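Putative oxidoreductase (Thermus thermophilus, PDB 2ISM) is a putative oxidoreductase of the glucose/sorbosone dehydrogenase family, built as a six-bladed beta-propeller and modelled with bound calcium. Local coordinates at residues Ala208-Ser219 with Pro270-Leu280; Ser312-Val320 with Val330-Gly339. All blocks are in the same frame, centred on the assembly; numbering follows the deposited sequence.

Contact 1 of 2, residues Ala208-Ser219 with Pro270-Leu280; sequences AWHPKTGELFSS and PGNLAFFRGDL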
loop_
_atom_site.group_PDB
_atom_site.type_symbol
_atom_site.label_atom_id
_atom_site.label_comp_id
_atom_site.label_asym_id
_atom_site.label_seq_id
_atom_site.Cartn_x
_atom_site.Cartn_y
_atom_site.Cartn_z
ATOM N N ALA B 208 5.284 16.429 0.309
ATOM C CA ALA B 208 5.283 15.022 -0.070
ATOM C C ALA B 208 5.852 14.856 -1.475
ATOM O O ALA B 208 5.577 15.662 -2.362
ATOM C CB ALA B 208 3.870 14.468 -0.002
ATOM N N TRP B 209 6.652 13.816 -1.673
ATOM C CA TRP B 209 7.253 13.557 -2.981
ATOM C C TRP B 209 6.654 12.323 -3.650
ATOM O O TRP B 209 6.500 11.276 -3.024
ATOM C CB TRP B 209 8.768 13.386 -2.834
ATOM C CG TRP B 209 9.504 14.676 -2.591
ATOM C CD1 TRP B 209 9.997 15.531 -3.536
ATOM C CD2 TRP B 209 9.801 15.268 -1.318
ATOM N NE1 TRP B 209 10.586 16.620 -2.931
ATOM C CE2 TRP B 209 10.478 16.484 -1.574
ATOM C CE3 TRP B 209 9.561 14.890 0.009
ATOM C CZ2 TRP B 209 10.919 17.324 -0.545
ATOM C CZ3 TRP B 209 10.000 15.728 1.033
ATOM C CH2 TRP B 209 10.672 16.931 0.747
ATOM N N HIS B 210 6.305 12.458 -4.925
ATOM C CA HIS B 210 5.732 11.348 -5.680
ATOM C C HIS B 210 6.829 10.288 -5.810
ATOM O O HIS B 210 7.917 10.563 -6.320
ATOM C CB HIS B 210 5.280 11.838 -7.060
ATOM C CG HIS B 210 4.421 10.860 -7.798
ATOM N ND1 HIS B 210 4.907 9.677 -8.308
ATOM C CD2 HIS B 210 3.102 10.890 -8.105
ATOM C CE1 HIS B 210 3.924 9.018 -8.897
ATOM N NE2 HIS B 210 2.820 9.732 -8.786
ATOM N N PRO B 211 6.551 9.057 -5.355
ATOM C CA PRO B 211 7.524 7.960 -5.411
ATOM C C PRO B 211 8.102 7.616 -6.785
ATOM O O PRO B 211 9.250 7.179 -6.887
ATOM C CB PRO B 211 6.757 6.792 -4.788
ATOM C CG PRO B 211 5.342 7.076 -5.189
ATOM C CD PRO B 211 5.230 8.563 -4.925
ATOM N N LYS B 212 7.321 7.822 -7.836
ATOM C CA LYS B 212 7.774 7.499 -9.184
ATOM C C LYS B 212 8.532 8.629 -9.876
ATOM O O LYS B 212 9.602 8.412 -10.446
ATOM C CB LYS B 212 6.576 7.100 -10.054
ATOM C CG LYS B 212 5.704 6.010 -9.450
ATOM C CD LYS B 212 6.402 4.658 -9.462
ATOM C CE LYS B 212 6.260 3.951 -8.121
ATOM N NZ LYS B 212 6.800 2.561 -8.159
ATOM N N THR B 213 7.978 9.835 -9.815
ATOM C CA THR B 213 8.569 10.986 -10.486
ATOM C C THR B 213 9.525 11.840 -9.662
ATOM O O THR B 213 10.377 12.532 -10.220
ATOM C CB THR B 213 7.471 11.909 -11.017
ATOM O OG1 THR B 213 6.758 12.478 -9.909
ATOM C CG2 THR B 213 6.495 11.124 -11.894
ATOM N N GLY B 214 9.379 11.810 -8.343
ATOM C CA GLY B 214 10.245 12.616 -7.499
ATOM C C GLY B 214 9.731 14.041 -7.391
ATOM O O GLY B 214 10.367 14.900 -6.779
ATOM N N GLU B 215 8.573 14.295 -7.992
ATOM C CA GLU B 215 7.960 15.622 -7.959
ATOM C C GLU B 215 7.474 15.966 -6.554
ATOM O O GLU B 215 6.971 15.101 -5.836
ATOM C CB GLU B 215 6.769 15.676 -8.914
ATOM C CG GLU B 215 7.129 15.630 -10.388
ATOM C CD GLU B 215 5.904 15.432 -11.257
ATOM O OE1 GLU B 215 5.283 14.353 -11.154
ATOM O OE2 GLU B 215 5.558 16.351 -12.028
ATOM N N LEU B 216 7.609 17.236 -6.178
ATOM C CA LEU B 216 7.183 17.701 -4.861
ATOM C C LEU B 216 5.755 18.232 -4.875
ATOM O O LEU B 216 5.382 19.021 -5.738
ATOM C CB LEU B 216 8.117 18.801 -4.354
ATOM C CG LEU B 216 7.680 19.508 -3.063
ATOM C CD1 LEU B 216 7.622 18.498 -1.925
ATOM C CD2 LEU B 216 8.652 20.633 -2.734
ATOM N N PHE B 217 4.962 17.778 -3.915
ATOM C CA PHE B 217 3.579 18.207 -3.775
ATOM C C PHE B 217 3.455 18.854 -2.408
ATOM O O PHE B 217 4.098 18.420 -1.453
ATOM C CB PHE B 217 2.636 17.008 -3.860
ATOM C CG PHE B 217 2.525 16.428 -5.234
ATOM C CD1 PHE B 217 1.391 16.658 -6.007
ATOM C CD2 PHE B 217 3.562 15.674 -5.766
ATOM C CE1 PHE B 217 1.292 16.139 -7.299
ATOM C CE2 PHE B 217 3.474 15.151 -7.056
ATOM C CZ PHE B 217 2.335 15.386 -7.823
ATOM N N SER B 218 2.629 19.889 -2.317
ATOM C CA SER B 218 2.444 20.593 -1.059
ATOM C C SER B 218 0.972 20.917 -0.832
ATOM O O SER B 218 0.191 21.021 -1.777
ATOM C CB SER B 218 3.264 21.889 -1.076
ATOM O OG SER B 218 3.105 22.634 0.117
ATOM N N SER B 219 0.598 21.066 0.433
ATOM C CA SER B 219 -0.773 21.404 0.779
ATOM C C SER B 219 -0.724 22.717 1.533
ATOM O O SER B 219 0.272 23.015 2.196
ATOM C CB SER B 219 -1.386 20.326 1.676
ATOM O OG SER B 219 -0.654 20.195 2.882
ATOM N N PRO B 270 -6.064 21.810 5.142
ATOM C CA PRO B 270 -5.206 20.626 5.206
ATOM C C PRO B 270 -4.041 20.628 6.177
ATOM O O PRO B 270 -3.478 21.667 6.515
ATOM C CB PRO B 270 -4.709 20.514 3.773
ATOM C CG PRO B 270 -4.438 21.954 3.450
ATOM C CD PRO B 270 -5.655 22.689 4.036
ATOM N N GLY B 271 -3.698 19.424 6.618
ATOM C CA GLY B 271 -2.551 19.240 7.471
ATOM C C GLY B 271 -1.502 18.796 6.463
ATOM O O GLY B 271 -1.393 19.379 5.376
ATOM N N ASN B 272 -0.754 17.751 6.779
ATOM C CA ASN B 272 0.263 17.277 5.853
ATOM C C ASN B 272 -0.392 16.362 4.820
ATOM O O ASN B 272 -1.595 16.110 4.872
ATOM C CB ASN B 272 1.350 16.513 6.616
ATOM C CG ASN B 272 2.669 16.459 5.860
ATOM O OD1 ASN B 272 2.798 17.022 4.777
ATOM N ND2 ASN B 272 3.657 15.778 6.434
ATOM N N LEU B 273 0.392 15.895 3.857
ATOM C CA LEU B 273 -0.120 14.974 2.846
ATOM C C LEU B 273 0.965 13.943 2.578
ATOM O O LEU B 273 2.133 14.179 2.884
ATOM C CB LEU B 273 -0.500 15.702 1.547
ATOM C CG LEU B 273 0.288 16.881 0.961
ATOM C CD1 LEU B 273 1.765 16.798 1.274
ATOM C CD2 LEU B 273 0.040 16.911 -0.542
ATOM N N ALA B 274 0.585 12.797 2.025
ATOM C CA ALA B 274 1.565 11.755 1.750
ATOM C C ALA B 274 1.097 10.798 0.671
ATOM O O ALA B 274 -0.101 10.569 0.509
ATOM C CB ALA B 274 1.864 10.977 3.028
ATOM N N PHE B 275 2.054 10.243 -0.068
ATOM C CA PHE B 275 1.741 9.276 -1.110
ATOM C C PHE B 275 1.701 7.907 -0.445
ATOM O O PHE B 275 2.623 7.519 0.273
ATOM C CB PHE B 275 2.794 9.336 -2.219
ATOM C CG PHE B 275 2.597 10.491 -3.163
ATOM C CD1 PHE B 275 1.671 10.406 -4.201
ATOM C CD2 PHE B 275 3.300 11.677 -2.992
ATOM C CE1 PHE B 275 1.449 11.488 -5.052
ATOM C CE2 PHE B 275 3.087 12.766 -3.837
ATOM C CZ PHE B 275 2.160 12.672 -4.868
ATOM N N PHE B 276 0.611 7.190 -0.676
ATOM C CA PHE B 276 0.394 5.885 -0.068
ATOM C C PHE B 276 -0.422 5.033 -1.035
ATOM O O PHE B 276 -1.529 5.406 -1.419
ATOM C CB PHE B 276 -0.366 6.091 1.251
ATOM C CG PHE B 276 -0.651 4.828 2.015
ATOM C CD1 PHE B 276 0.381 4.088 2.583
ATOM C CD2 PHE B 276 -1.966 4.413 2.218
ATOM C CE1 PHE B 276 0.108 2.952 3.349
ATOM C CE2 PHE B 276 -2.251 3.281 2.982
ATOM C CZ PHE B 276 -1.211 2.550 3.549
ATOM N N ARG B 277 0.144 3.903 -1.442
ATOM C CA ARG B 277 -0.521 2.982 -2.360
ATOM C C ARG B 277 -0.965 3.602 -3.683
ATOM O O ARG B 277 -2.076 3.354 -4.159
ATOM C CB ARG B 277 -1.710 2.325 -1.653
ATOM C CG ARG B 277 -1.268 1.528 -0.434
ATOM C CD ARG B 277 -2.409 0.825 0.267
ATOM N NE ARG B 277 -1.931 0.109 1.447
ATOM C CZ ARG B 277 -2.713 -0.576 2.273
ATOM N NH1 ARG B 277 -4.018 -0.644 2.045
ATOM N NH2 ARG B 277 -2.194 -1.187 3.329
ATOM N N GLY B 278 -0.087 4.407 -4.275
ATOM C CA GLY B 278 -0.386 5.029 -5.551
ATOM C C GLY B 278 -1.324 6.219 -5.516
ATOM O O GLY B 278 -1.595 6.822 -6.555
ATOM N N ASP B 279 -1.823 6.563 -4.335
ATOM C CA ASP B 279 -2.730 7.696 -4.210
ATOM C C ASP B 279 -2.144 8.763 -3.292
ATOM O O ASP B 279 -1.225 8.494 -2.520
ATOM C CB ASP B 279 -4.084 7.236 -3.660
ATOM C CG ASP B 279 -4.767 6.227 -4.565
ATOM O OD1 ASP B 279 -4.924 6.517 -5.771
ATOM O OD2 ASP B 279 -5.149 5.147 -4.067
ATOM N N LEU B 280 -2.682 9.972 -3.385
ATOM C CA LEU B 280 -2.216 11.077 -2.559
ATOM C C LEU B 280 -3.218 11.294 -1.433
ATOM O O LEU B 280 -4.377 11.621 -1.686
ATOM C CB LEU B 280 -2.090 12.348 -3.404
ATOM C CG LEU B 280 -1.556 13.616 -2.729
ATOM C CD1 LEU B 280 -0.296 13.295 -1.937
ATOM C CD2 LEU B 280 -1.272 14.677 -3.793
HETATM O O HOH W 1 0.335 8.247 -9.096
#
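Strand 216-219 and strand 270-276 run nearly antiparallel, their axes at 156° and 6.7 Å apart at closest approach, a spacing at which side chains rather than paired backbones make the contact. Phe-275 contributes the largest share. Its ring drives edge-first into one face of Phe-217, a T-shaped pair with planes at 76°, and its atom CZ comes 3.4 Å from Phe-217 CD2, toward the rim of that face. The two faces of Phe-275 are each covered by a carbon, Leu-280 CD1 over the centre of one and His-210 CA, nearer the rim, over the other, 3.8 Å from the ring centroid in a CH-pi contact. Pro-211 CD, 3.7 Å from Phe-275 CG, adds a further apolar touch. The imidazole of His-210 is fixed through ND1, which accepts the backbone N-H of Lys-212 at 3.1 Å close to the ring plane, and its ring stacks on Trp-302. Deeper in, Leu-273 CD1 presses on Ala-208 CB at 3.4 Å, tighter than normal carbon packing. At the far end Ser-219 OG, placed between the backbone N and the carbonyl carbon (chi1 60°), donates to Gly-271 O over 2.7 Å, nearly along the C=O axis. With the aromatic cluster of His-210, Phe-217 and Phe-275 as its main part, the contact joins the faces of two consecutive four-stranded antiparallel blades, the inter-blade packing of a beta-propeller.

Contact 2 of 2, residues Ser312-Val320 with Val330-Gly339; sequences SGFGRLREV and VTTSNRDGRG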
loop_
_atom_site.group_PDB
_atom_site.type_symbol
_atom_site.label_atom_id
_atom_site.label_comp_id
_atom_site.label_asym_id
_atom_site.label_seq_id
_atom_site.Cartn_x
_atom_site.Cartn_y
_atom_site.Cartn_z
ATOM N N SER B 312 -12.536 8.780 8.799
ATOM C CA SER B 312 -13.413 9.779 9.399
ATOM C C SER B 312 -13.913 9.269 10.740
ATOM O O SER B 312 -13.919 8.065 10.984
ATOM C CB SER B 312 -14.603 10.070 8.482
ATOM O OG SER B 312 -15.387 8.911 8.288
ATOM N N GLY B 313 -14.326 10.191 11.604
ATOM C CA GLY B 313 -14.821 9.814 12.915
ATOM C C GLY B 313 -13.774 9.907 14.009
ATOM O O GLY B 313 -13.989 9.419 15.119
ATOM N N PHE B 314 -12.643 10.540 13.709
ATOM C CA PHE B 314 -11.564 10.672 14.688
ATOM C C PHE B 314 -11.214 12.121 15.018
ATOM O O PHE B 314 -10.276 12.385 15.770
ATOM C CB PHE B 314 -10.316 9.952 14.172
ATOM C CG PHE B 314 -10.463 8.463 14.116
ATOM C CD1 PHE B 314 -10.029 7.670 15.174
ATOM C CD2 PHE B 314 -11.076 7.852 13.026
ATOM C CE1 PHE B 314 -10.203 6.286 15.150
ATOM C CE2 PHE B 314 -11.255 6.468 12.990
ATOM C CZ PHE B 314 -10.819 5.685 14.054
ATOM N N GLY B 315 -11.971 13.056 14.454
ATOM C CA GLY B 315 -11.710 14.460 14.706
ATOM C C GLY B 315 -10.725 15.055 13.714
ATOM O O GLY B 315 -10.508 14.510 12.627
ATOM N N ARG B 316 -10.125 16.177 14.097
ATOM C CA ARG B 316 -9.165 16.881 13.253
ATOM C C ARG B 316 -7.900 16.053 13.025
ATOM O O ARG B 316 -7.348 15.480 13.960
ATOM C CB ARG B 316 -8.802 18.218 13.910
ATOM C CG ARG B 316 -9.992 19.146 14.114
ATOM C CD ARG B 316 -9.670 20.258 15.106
ATOM N NE ARG B 316 -8.566 21.112 14.673
ATOM C CZ ARG B 316 -8.665 22.055 13.740
ATOM N NH1 ARG B 316 -9.823 22.273 13.129
ATOM N NH2 ARG B 316 -7.605 22.787 13.424
ATOM N N LEU B 317 -7.448 15.989 11.776
ATOM C CA LEU B 317 -6.240 15.232 11.446
ATOM C C LEU B 317 -5.107 16.054 10.838
ATOM O O LEU B 317 -5.278 16.662 9.781
ATOM C CB LEU B 317 -6.543 14.198 10.355
ATOM C CG LEU B 317 -7.703 13.233 10.658
ATOM C CD1 LEU B 317 -7.793 12.178 9.564
ATOM C CD2 LEU B 317 -7.491 12.567 12.014
ATOM N N ARG B 318 -3.951 16.073 11.500
ATOM C CA ARG B 318 -2.823 16.865 11.014
ATOM C C ARG B 318 -1.561 16.312 10.350
ATOM O O ARG B 318 -1.151 16.796 9.293
ATOM C CB ARG B 318 -2.309 17.588 12.267
ATOM C CG ARG B 318 -1.335 18.721 11.976
ATOM C CD ARG B 318 -0.973 19.485 13.247
ATOM N NE ARG B 318 -2.028 20.392 13.702
ATOM C CZ ARG B 318 -2.276 21.586 13.169
ATOM N NH1 ARG B 318 -1.549 22.025 12.154
ATOM N NH2 ARG B 318 -3.240 22.355 13.667
ATOM N N GLU B 319 -0.947 15.305 10.963
ATOM C CA GLU B 319 0.266 14.709 10.409
ATOM C C GLU B 319 -0.173 13.438 9.681
ATOM O O GLU B 319 -1.170 12.814 10.039
ATOM C CB GLU B 319 1.298 14.346 11.491
ATOM C CG GLU B 319 2.421 13.395 11.029
ATOM C CD GLU B 319 3.394 14.033 10.044
ATOM O OE1 GLU B 319 2.942 14.525 8.990
ATOM O OE2 GLU B 319 4.617 14.034 10.321
ATOM N N VAL B 320 0.571 13.078 8.642
ATOM C CA VAL B 320 0.310 11.864 7.880
ATOM C C VAL B 320 1.604 11.475 7.174
ATOM O O VAL B 320 2.145 12.239 6.374
ATOM C CB VAL B 320 -0.846 12.047 6.849
ATOM C CG1 VAL B 320 -0.621 13.279 6.005
ATOM C CG2 VAL B 320 -0.950 10.811 5.963
ATOM N N VAL B 330 -1.123 8.577 11.040
ATOM C CA VAL B 330 -1.831 9.847 11.068
ATOM C C VAL B 330 -1.961 10.312 12.515
ATOM O O VAL B 330 -2.025 9.488 13.426
ATOM C CB VAL B 330 -3.241 9.699 10.452
ATOM C CG1 VAL B 330 -4.004 11.003 10.572
ATOM C CG2 VAL B 330 -3.124 9.291 8.982
ATOM N N THR B 331 -1.971 11.625 12.730
ATOM C CA THR B 331 -2.127 12.153 14.083
ATOM C C THR B 331 -3.366 13.036 14.142
ATOM O O THR B 331 -3.784 13.605 13.131
ATOM C CB THR B 331 -0.910 12.989 14.537
ATOM O OG1 THR B 331 -0.849 14.211 13.785
ATOM C CG2 THR B 331 0.377 12.199 14.347
ATOM N N THR B 332 -3.961 13.140 15.327
ATOM C CA THR B 332 -5.149 13.962 15.505
ATOM C C THR B 332 -4.741 15.314 16.087
ATOM O O THR B 332 -3.687 15.446 16.720
ATOM C CB THR B 332 -6.172 13.280 16.430
ATOM O OG1 THR B 332 -5.590 13.076 17.718
ATOM C CG2 THR B 332 -6.585 11.928 15.860
ATOM N N SER B 333 -5.577 16.321 15.864
ATOM C CA SER B 333 -5.272 17.667 16.327
ATOM C C SER B 333 -6.339 18.310 17.197
ATOM O O SER B 333 -6.324 19.523 17.424
ATOM C CB SER B 333 -4.833 18.510 15.128
ATOM O OG SER B 333 -4.234 19.724 15.528
ATOM N N ASN B 334 -7.259 17.484 17.683
ATOM C CA ASN B 334 -8.363 17.939 18.522
ATOM C C ASN B 334 -8.084 18.884 19.679
ATOM O O ASN B 334 -8.987 19.577 20.150
ATOM C CB ASN B 334 -9.117 16.713 19.031
ATOM C CG ASN B 334 -9.563 15.814 17.905
ATOM O OD1 ASN B 334 -9.369 14.597 17.941
ATOM N ND2 ASN B 334 -10.167 16.412 16.891
ATOM N N ARG B 335 -6.837 18.918 20.131
ATOM C CA ARG B 335 -6.472 19.780 21.248
ATOM C C ARG B 335 -5.726 21.047 20.830
ATOM O O ARG B 335 -5.116 21.710 21.668
ATOM C CB ARG B 335 -5.630 18.982 22.251
ATOM C CG ARG B 335 -6.351 17.762 22.810
ATOM C CD ARG B 335 -5.450 16.925 23.708
ATOM N NE ARG B 335 -4.984 17.670 24.876
ATOM C CZ ARG B 335 -4.110 17.199 25.759
ATOM N NH1 ARG B 335 -3.607 15.981 25.610
ATOM N NH2 ARG B 335 -3.733 17.948 26.790
ATOM N N ASP B 336 -5.787 21.401 19.549
ATOM C CA ASP B 336 -5.082 22.592 19.078
ATOM C C ASP B 336 -5.850 23.898 19.273
ATOM O O ASP B 336 -5.424 24.947 18.790
ATOM C CB ASP B 336 -4.682 22.446 17.601
ATOM C CG ASP B 336 -5.875 22.378 16.664
ATOM O OD1 ASP B 336 -7.004 22.722 17.082
ATOM O OD2 ASP B 336 -5.676 21.993 15.491
ATOM N N GLY B 337 -6.974 23.831 19.978
ATOM C CA GLY B 337 -7.760 25.023 20.228
ATOM C C GLY B 337 -8.886 25.266 19.240
ATOM O O GLY B 337 -9.673 26.196 19.412
ATOM N N ARG B 338 -8.974 24.435 18.207
ATOM C CA ARG B 338 -10.010 24.589 17.198
ATOM C C ARG B 338 -10.871 23.333 17.072
ATOM O O ARG B 338 -11.561 23.141 16.070
ATOM C CB ARG B 338 -9.369 24.911 15.846
ATOM C CG ARG B 338 -8.639 26.253 15.779
ATOM C CD ARG B 338 -7.667 26.246 14.608
ATOM N NE ARG B 338 -7.316 27.573 14.103
ATOM C CZ ARG B 338 -6.556 28.460 14.737
ATOM N NH1 ARG B 338 -6.047 28.187 15.931
ATOM N NH2 ARG B 338 -6.290 29.624 14.160
ATOM N N GLY B 339 -10.834 22.479 18.086
ATOM C CA GLY B 339 -11.622 21.265 18.025
ATOM C C GLY B 339 -12.320 20.903 19.320
ATOM O O GLY B 339 -12.395 21.702 20.256
HETATM O O HOH W 2 -12.596 21.484 13.719
#
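Asp-336 OD2 is an acceptor for four donors at once, drawn from two arginines and a serine. Arg-316 grips it side-on with two nitrogens, NE at 3.1 Å and NH2 at 2.9 Å from Asp-336 OD2, both bonds on the syn side of the carboxylate. A bend at chi3 (61°) turns this guanidinium edge-on to the acid, the two planes 67° apart. Arg-318 NH2 reaches Asp-336 OD2 from the anti side at 3.1 Å, while Ser-333 OG donates to it from above the carboxylate plane. That hydroxyl is held by Arg-318 NE, 2.9 Å from Ser-333 OG, and so links the second arginine to the acid twice. Arg-338 CB lies over the centre of the Arg-316 guanidinium, and the end of the Arg-338 chain leads off to a salt bridge with Glu-74. The other carboxylate oxygen, Asp-336 OD1, accepts the backbone N-H of Arg-338 in an Asx turn. These positive groups would be expected to keep the acid ionised. In the adjoining strands, Leu-317 with Thr-332 and Val-320 with Val-330 are antiparallel non-hydrogen-bonded pairs whose register slips by one residue. Within this slip Thr-331 OG1 accepts from Glu-319 N at 3.0 Å and is also hydrogen-bonded to Pro-33 O. The arrangement is a beta hairpin with a beta bulge, joined at its open end by a salt-bridge network, in one blade of the propeller.

Both contacts are largely buried, yet they hold different elements: contact 1 packs two separate blades face to face, whereas contact 2 pairs neighbouring strands within one blade and the loops that flank them. The chemistry follows from this. Contact 1 relies on aromatic and aliphatic carbons with a single hydrogen bond between its segments; contact 2 combines backbone pairing with a buried ionic network. Their centres lie 20 Å apart, but they meet through Asn-272, whose backbone N is 2.7 Å from Arg-318 O and whose ND2 is 2.9 Å from Glu-319 OE1, both probable hydrogen bonds. Strand 270-276, part of contact 1, therefore lies between strands 216-220 and 317-322, so the two contacts span three consecutive blades.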